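Local atomic coordinates of methyltransferase FkbM (Methylobacillus flagellatus KT, PDB entry 2PY6), a protein that probably transfers methyl groups and contains a Rossmann-like domain of the FkbM methyltransferase type. Residues P327-I332 / K352-A357; D334-I339 / H361-A366; R356-H361 / L384-D389. All blocks are in the same frame, centred on the assembly; numbering follows the deposited sequence.

In the fold
Strand 322-326 runs into the short helix 328-331, whose segment 327-332 meets segment 352-357 in contact 1, closing a loop that holds strand 338-341 and helix 347-352. Contact 2 crosses it: segment 334-339 lies inside that loop, whereas its partner 361-366 comes after it, so that a beta-alpha-beta crossover brings strands 338-341 and 364-368 side by side. Contact 3 begins where contact 1 ends, sharing Arg-356 and Ala-357, and also crosses contact 2 before closing on the end of helix 375-386. Helix 355-361 thus has its start fixed in contact 1 and its last turn in contact 3, and contact 2 anchors the strand that follows it.

Contact 1: residues P327-I332 / K352-A357; sequences PIDDII and KGARRA
Asp-329 places its carboxylate against the first turn of helix 355-361, one of the helices packed on the central sheet of this Rossmann-like domain. The N-H groups at the start of a helix have no carbonyl one turn earlier to bind, and a short acidic side chain from the neighbouring helix 328-331 suits them well. Each carboxylate oxygen takes one amide on its syn side: OD2 of Asp-329 accepts from N of Arg-356 at 3.0 Å, and OD1 of Asp-329 from N of Ala-357 at the same distance. Both donors lie somewhat out of the carboxylate plane. The torsion explains the reach: CG stands beside the backbone N (chi1 -72°), and the carboxylate leaves on the side to which the residue's own N-H points. That N-H is bound too, for N of Asp-329 donates almost straight to O of Gly-353 over 2.9 Å. Paired bonds and partial positive charge at the helix start would probably keep Asp-329 ionised.

Glycine suits position 353 for steric reasons, since a beta carbon there would stand only 3.1 Å from CB of Pro-327. Ala-354, the N-cap residue of helix 355-361, sets its methyl against Ile-328, with their CB atoms 3.7 Å apart; the isoleucine also reaches Val-231 and Cys-233 in strand 229-233. Small Ala-357 lets its CB approach OD1 of Asp-329 while its other neighbours include Pro-336.

Arg-356 runs past the carboxylate without a salt bridge: its CB, CG and CD lie against OD2 of Asp-329. Its chain bends at chi3 (42°), and the guanidinium plane stands 47° from the carboxylate's. No guanidinium N-H points at the carboxylate; CB of Asp-329 lies over one guanidinium face near the rim, 3.4 Å from NH1 of Arg-356.

Contact 2: residues D334-I339 / H361-A366; sequences DAPTFI and HKPKLA
The ring of Pro-363 sets its CB into the kink at Thr-337, 3.5 Å from both O of Pro-336 and C of Thr-337, just where the two chains come together as parallel neighbours in the Rossmann-like sheet. Proline fits because it is compact and its nitrogen has no hydrogen needing a partner. CG of Pro-363 also meets CD1 of Ile-339 at 3.9 Å. Beyond it the ladder closes: N of Ile-339 binds O of Lys-364, and O of Ile-339 takes N of Ala-366 at 2.8 Å.

On one face, Ile-339 and Leu-365 lie alongside and point the same way, CD2 of the leucine filling the hollow beside CB of the isoleucine. On the other, the Phe-338 ring, its CG opposite the backbone N (chi1 -179°), crosses Lys-364 at about a right angle and rests CE1 on CB of Ala-366 at 3.9 Å. The short methyl of Ala-366 lets CZ come equally near. Without the ring, as with an alanine at Phe-338, a gap would probably open beside Ala-366 and Phe-224 would lose its edge-to-face partner.

At the N-terminal end of both segments, the methyl of Ala-335 sits squarely over the imidazole of His-361, its CB 3.4 Å from the ring centroid. Strand 229-233 flanks segment 334-339, strand 404-408 continues the sheet past Leu-365, and Ile-358 of helix 355-361 packs on Ile-339 and Leu-365.

Contact 3: residues R356-H361 / L384-D389; sequences RAISEH and LSIRPD
NH1 of Arg-387 donates to O of Ser-359 over 2.7 Å, the shortest polar bond here and the one hydrogen bond that joins the two segments. The acceptor belongs to the last turn of helix 355-361, where backbone carbonyls run short of amide partners, so a long cationic side chain is a natural mate. The oxygen lies close to the guanidinium plane and at its edge, although the donor is tilted 33° from the carbonyl plane. CG of the arginine lies trans to the backbone N (chi1 -173°), and a turn at chi2 (77°) then carries CD past O of Ile-358 at 3.6 Å.

The NE and NH2 edge of the guanidinium is held by Asp-389, two residues on. NE of Arg-387 binds OD1 of Asp-389 at 2.8 Å, and NH2 of Arg-387 binds OD2 of Asp-389 at 2.9 Å, a bidentate, side-on salt bridge. Three bonds, all near the plane, fix the rotation of the group. Lys-362 packs beside both of these residues.

The two isoleucine side chains meet at a slant, CD1 of Ile-386 touching CG2 of Ile-358 at 3.6 Å, and Tyr-390 also touches Ile-358. Ser-359 is small enough for its CB to come within 3.4 Å of O of Ile-386, while its hydroxyl turns back to O of Arg-355.

Chemically, this is a small apolar patch beside an arginine bound to both a carboxylate and a helix-end carbonyl: Asp-389 would largely balance the arginine's charge, while the NH1 bond to Ser-359 probably answers the partial negative charge at the helix's C-terminal end.

Contact 1: residues P327-I332 / K352-A357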
# COMPACT_ATOMS: atom_id res chain seq x y z
N PRO A 327 0.75 -4.91 44.04
CA PRO A 327 2.00 -5.64 43.91
C PRO A 327 1.78 -7.00 43.24
O PRO A 327 0.74 -7.62 43.45
CB PRO A 327 2.47 -5.82 45.37
CG PRO A 327 1.22 -5.88 46.13
CD PRO A 327 0.24 -4.97 45.42
N ILE A 328 2.76 -7.43 42.44
CA ILE A 328 2.74 -8.73 41.73
C ILE A 328 2.46 -9.92 42.65
O ILE A 328 1.70 -10.80 42.28
CB ILE A 328 4.08 -8.94 40.95
CG1 ILE A 328 4.09 -8.05 39.72
CG2 ILE A 328 4.26 -10.41 40.49
CD1 ILE A 328 5.45 -7.76 39.14
N ASP A 329 3.10 -9.94 43.82
CA ASP A 329 2.93 -10.98 44.82
C ASP A 329 1.46 -11.13 45.23
O ASP A 329 1.04 -12.21 45.60
CB ASP A 329 3.75 -10.69 46.09
CG ASP A 329 5.25 -10.86 45.90
OD1 ASP A 329 5.68 -11.62 45.03
OD2 ASP A 329 6.01 -10.25 46.69
N ASP A 330 0.69 -10.06 45.21
CA ASP A 330 -0.77 -10.14 45.54
C ASP A 330 -1.64 -10.47 44.32
O ASP A 330 -2.66 -11.10 44.43
CB ASP A 330 -1.28 -8.88 46.25
CG ASP A 330 -2.66 -9.08 46.89
OD1 ASP A 330 -2.85 -10.06 47.64
OD2 ASP A 330 -3.56 -8.24 46.65
N ILE A 331 -1.21 -10.04 43.14
CA ILE A 331 -1.97 -10.27 41.88
C ILE A 331 -2.00 -11.74 41.49
O ILE A 331 -3.05 -12.28 41.10
CB ILE A 331 -1.37 -9.43 40.70
CG1 ILE A 331 -1.52 -7.93 40.95
CG2 ILE A 331 -2.01 -9.81 39.35
CD1 ILE A 331 -0.66 -7.01 40.04
N ILE A 332 -0.84 -12.39 41.56
CA ILE A 332 -0.68 -13.80 41.19
C ILE A 332 -1.07 -14.73 42.33
O ILE A 332 -1.17 -14.28 43.48
CB ILE A 332 0.76 -14.11 40.67
CG1 ILE A 332 1.83 -14.06 41.76
CG2 ILE A 332 1.12 -13.19 39.50
CD1 ILE A 332 3.25 -14.21 41.21
N LYS A 352 9.84 -4.55 43.73
CA LYS A 352 9.67 -4.66 45.18
C LYS A 352 8.33 -5.30 45.48
O LYS A 352 8.22 -6.03 46.44
CB LYS A 352 9.73 -3.29 45.84
CG LYS A 352 11.10 -2.62 45.75
CD LYS A 352 11.04 -1.24 46.28
CE LYS A 352 12.43 -0.73 46.50
NZ LYS A 352 12.41 0.63 47.01
N GLY A 353 7.34 -5.03 44.65
CA GLY A 353 6.03 -5.69 44.77
C GLY A 353 6.02 -7.17 44.36
O GLY A 353 5.01 -7.85 44.52
N ALA A 354 7.14 -7.66 43.83
CA ALA A 354 7.33 -9.07 43.46
C ALA A 354 8.45 -9.72 44.28
O ALA A 354 8.88 -10.83 43.96
CB ALA A 354 7.64 -9.17 41.93
N ARG A 355 8.88 -9.09 45.38
CA ARG A 355 10.02 -9.61 46.12
C ARG A 355 9.90 -11.01 46.67
O ARG A 355 10.92 -11.67 46.76
CB ARG A 355 10.52 -8.67 47.24
CG ARG A 355 9.60 -8.37 48.34
CD ARG A 355 10.08 -7.15 49.13
NE ARG A 355 9.15 -6.77 50.20
CZ ARG A 355 8.24 -5.78 50.17
NH1 ARG A 355 8.06 -4.97 49.12
NH2 ARG A 355 7.48 -5.59 51.26
N ARG A 356 8.70 -11.43 47.06
CA ARG A 356 8.48 -12.76 47.59
C ARG A 356 8.64 -13.77 46.46
O ARG A 356 9.27 -14.79 46.62
CB ARG A 356 7.09 -12.88 48.22
CG ARG A 356 6.95 -12.12 49.55
CD ARG A 356 5.51 -11.72 49.87
NE ARG A 356 4.57 -12.79 49.57
CZ ARG A 356 3.28 -12.61 49.26
NH1 ARG A 356 2.73 -11.40 49.21
NH2 ARG A 356 2.54 -13.68 48.98
N ALA A 357 8.07 -13.46 45.31
CA ALA A 357 8.19 -14.35 44.16
C ALA A 357 9.67 -14.49 43.73
O ALA A 357 10.16 -15.60 43.46
CB ALA A 357 7.35 -13.82 43.00

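Contact 2: residues D334-I339 / H361-A366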
# COMPACT_ATOMS: atom_id res chain seq x y z
N ASP A 334 0.31 -18.16 42.42
CA ASP A 334 1.19 -19.30 42.31
C ASP A 334 2.60 -18.75 42.11
O ASP A 334 2.80 -17.56 41.80
CB ASP A 334 0.77 -20.19 41.14
CG ASP A 334 1.33 -21.62 41.23
OD1 ASP A 334 2.06 -21.94 42.20
OD2 ASP A 334 1.04 -22.43 40.33
N ALA A 335 3.56 -19.63 42.30
CA ALA A 335 4.95 -19.35 42.12
C ALA A 335 5.25 -19.28 40.61
O ALA A 335 4.97 -20.24 39.85
CB ALA A 335 5.77 -20.43 42.79
N PRO A 336 5.77 -18.11 40.15
CA PRO A 336 6.11 -18.00 38.74
C PRO A 336 7.47 -18.59 38.42
O PRO A 336 8.31 -18.79 39.30
CB PRO A 336 6.10 -16.48 38.48
CG PRO A 336 6.49 -15.88 39.75
CD PRO A 336 6.05 -16.85 40.87
N THR A 337 7.64 -18.92 37.15
CA THR A 337 8.89 -19.42 36.60
C THR A 337 9.57 -18.34 35.74
O THR A 337 10.74 -18.47 35.44
CB THR A 337 8.62 -20.67 35.71
OG1 THR A 337 7.77 -20.32 34.61
CG2 THR A 337 7.94 -21.80 36.52
N PHE A 338 8.83 -17.29 35.38
CA PHE A 338 9.33 -16.23 34.52
C PHE A 338 8.58 -14.93 34.75
O PHE A 338 7.34 -14.92 34.81
CB PHE A 338 9.16 -16.68 33.05
CG PHE A 338 9.65 -15.70 32.03
CD1 PHE A 338 10.93 -15.14 32.11
CD2 PHE A 338 8.89 -15.41 30.91
CE1 PHE A 338 11.40 -14.27 31.18
CE2 PHE A 338 9.35 -14.51 29.95
CZ PHE A 338 10.61 -13.94 30.08
N ILE A 339 9.33 -13.85 34.93
CA ILE A 339 8.76 -12.50 35.00
C ILE A 339 9.37 -11.62 33.88
O ILE A 339 10.59 -11.37 33.82
CB ILE A 339 8.89 -11.82 36.39
CG1 ILE A 339 8.23 -12.67 37.48
CG2 ILE A 339 8.21 -10.40 36.38
CD1 ILE A 339 8.61 -12.29 38.88
N HIS A 361 11.40 -18.00 44.91
CA HIS A 361 11.40 -18.94 43.77
C HIS A 361 12.40 -18.77 42.62
O HIS A 361 12.46 -19.63 41.73
CB HIS A 361 10.00 -18.98 43.21
CG HIS A 361 8.99 -19.37 44.24
ND1 HIS A 361 8.94 -20.63 44.77
CD2 HIS A 361 8.02 -18.65 44.86
CE1 HIS A 361 7.98 -20.69 45.67
NE2 HIS A 361 7.41 -19.49 45.75
N LYS A 362 13.14 -17.66 42.62
CA LYS A 362 14.13 -17.39 41.63
C LYS A 362 13.62 -17.65 40.22
O LYS A 362 14.19 -18.46 39.48
CB LYS A 362 15.39 -18.21 41.87
CG LYS A 362 16.62 -17.72 41.12
CD LYS A 362 17.74 -18.73 41.16
CE LYS A 362 18.84 -18.38 40.22
NZ LYS A 362 19.74 -19.53 40.10
N PRO A 363 12.57 -16.95 39.83
CA PRO A 363 12.15 -17.15 38.47
C PRO A 363 13.14 -16.47 37.51
O PRO A 363 13.91 -15.57 37.91
CB PRO A 363 10.81 -16.45 38.43
CG PRO A 363 10.86 -15.44 39.47
CD PRO A 363 11.80 -15.91 40.52
N LYS A 364 13.13 -16.90 36.25
CA LYS A 364 13.87 -16.21 35.22
C LYS A 364 13.24 -14.83 35.12
O LYS A 364 12.04 -14.67 35.38
CB LYS A 364 13.74 -16.92 33.87
CG LYS A 364 14.31 -18.30 33.77
CD LYS A 364 14.09 -18.93 32.38
CE LYS A 364 12.65 -19.24 32.04
NZ LYS A 364 12.15 -20.32 32.88
N LEU A 365 14.04 -13.83 34.79
CA LEU A 365 13.52 -12.48 34.63
C LEU A 365 14.04 -11.87 33.34
O LEU A 365 15.22 -12.05 32.97
CB LEU A 365 13.97 -11.55 35.79
CG LEU A 365 13.81 -11.99 37.25
CD1 LEU A 365 14.50 -11.02 38.19
CD2 LEU A 365 12.34 -12.11 37.63
N ALA A 366 13.16 -11.12 32.70
CA ALA A 366 13.51 -10.30 31.53
C ALA A 366 12.99 -8.92 31.88
O ALA A 366 11.76 -8.69 31.84
CB ALA A 366 12.91 -10.82 30.28
O HOH W 1 10.56 -20.28 39.58
O HOH W 2 12.52 -20.69 35.59

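Contact 3: residues R356-H361 / L384-D389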
# COMPACT_ATOMS: atom_id res chain seq x y z
N ARG A 356 8.70 -11.43 47.06
CA ARG A 356 8.48 -12.76 47.59
C ARG A 356 8.64 -13.77 46.46
O ARG A 356 9.27 -14.79 46.62
CB ARG A 356 7.09 -12.88 48.22
CG ARG A 356 6.95 -12.12 49.55
CD ARG A 356 5.51 -11.72 49.87
NE ARG A 356 4.57 -12.79 49.57
CZ ARG A 356 3.28 -12.61 49.26
NH1 ARG A 356 2.73 -11.40 49.21
NH2 ARG A 356 2.54 -13.68 48.98
N ALA A 357 8.07 -13.46 45.31
CA ALA A 357 8.19 -14.35 44.16
C ALA A 357 9.67 -14.49 43.73
O ALA A 357 10.16 -15.60 43.46
CB ALA A 357 7.35 -13.82 43.00
N ILE A 358 10.35 -13.36 43.64
CA ILE A 358 11.75 -13.32 43.20
C ILE A 358 12.64 -14.00 44.23
O ILE A 358 13.37 -14.93 43.88
CB ILE A 358 12.19 -11.87 42.84
CG1 ILE A 358 11.44 -11.37 41.59
CG2 ILE A 358 13.72 -11.79 42.57
CD1 ILE A 358 11.50 -9.83 41.38
N SER A 359 12.56 -13.58 45.48
CA SER A 359 13.43 -14.13 46.54
C SER A 359 13.16 -15.59 46.86
O SER A 359 14.07 -16.34 47.05
CB SER A 359 13.30 -13.32 47.85
OG SER A 359 12.01 -13.46 48.41
N GLU A 360 11.89 -15.98 46.91
CA GLU A 360 11.56 -17.35 47.26
C GLU A 360 11.70 -18.38 46.15
O GLU A 360 12.11 -19.50 46.42
CB GLU A 360 10.14 -17.41 47.82
CG GLU A 360 9.98 -16.64 49.11
CD GLU A 360 8.53 -16.63 49.62
OE1 GLU A 360 7.68 -17.40 49.10
OE2 GLU A 360 8.24 -15.81 50.52
N HIS A 361 11.40 -18.00 44.91
CA HIS A 361 11.40 -18.94 43.77
C HIS A 361 12.40 -18.77 42.62
O HIS A 361 12.46 -19.63 41.73
CB HIS A 361 10.00 -18.98 43.21
CG HIS A 361 8.99 -19.37 44.24
ND1 HIS A 361 8.94 -20.63 44.77
CD2 HIS A 361 8.02 -18.65 44.86
CE1 HIS A 361 7.98 -20.69 45.67
NE2 HIS A 361 7.41 -19.49 45.75
N LEU A 384 19.57 -8.25 43.07
CA LEU A 384 20.64 -9.03 43.73
C LEU A 384 20.61 -8.94 45.24
O LEU A 384 21.08 -9.84 45.92
CB LEU A 384 22.02 -8.61 43.21
CG LEU A 384 22.33 -8.92 41.75
CD1 LEU A 384 23.72 -8.42 41.38
CD2 LEU A 384 22.19 -10.40 41.47
N SER A 385 20.03 -7.88 45.78
CA SER A 385 19.93 -7.72 47.22
C SER A 385 18.87 -8.69 47.78
O SER A 385 18.90 -9.02 48.96
CB SER A 385 19.56 -6.26 47.56
OG SER A 385 18.18 -5.98 47.34
N ILE A 386 17.94 -9.13 46.95
CA ILE A 386 16.91 -10.05 47.42
C ILE A 386 17.10 -11.49 46.93
O ILE A 386 16.51 -12.41 47.48
CB ILE A 386 15.48 -9.56 47.05
CG1 ILE A 386 15.29 -9.44 45.54
CG2 ILE A 386 15.17 -8.26 47.80
CD1 ILE A 386 13.85 -9.30 45.11
N ARG A 387 17.92 -11.67 45.90
CA ARG A 387 18.21 -12.98 45.34
C ARG A 387 19.61 -12.89 44.73
O ARG A 387 19.76 -12.73 43.49
CB ARG A 387 17.17 -13.31 44.29
CG ARG A 387 17.29 -14.72 43.77
CD ARG A 387 16.73 -15.70 44.75
NE ARG A 387 17.40 -17.00 44.65
CZ ARG A 387 17.00 -18.09 45.28
NH1 ARG A 387 15.87 -18.11 45.97
NH2 ARG A 387 17.70 -19.20 45.13
N PRO A 388 20.65 -12.96 45.58
CA PRO A 388 22.04 -12.74 45.11
C PRO A 388 22.69 -13.80 44.21
O PRO A 388 23.70 -13.50 43.61
CB PRO A 388 22.85 -12.57 46.42
CG PRO A 388 22.05 -13.12 47.49
CD PRO A 388 20.59 -13.18 47.04
N ASP A 389 22.09 -15.00 44.09
CA ASP A 389 22.66 -16.09 43.27
C ASP A 389 22.27 -16.04 41.78
O ASP A 389 22.56 -16.99 41.05
CB ASP A 389 22.30 -17.46 43.88
CG ASP A 389 20.80 -17.78 43.82
OD1 ASP A 389 19.99 -16.88 43.53
OD2 ASP A 389 20.44 -18.94 44.10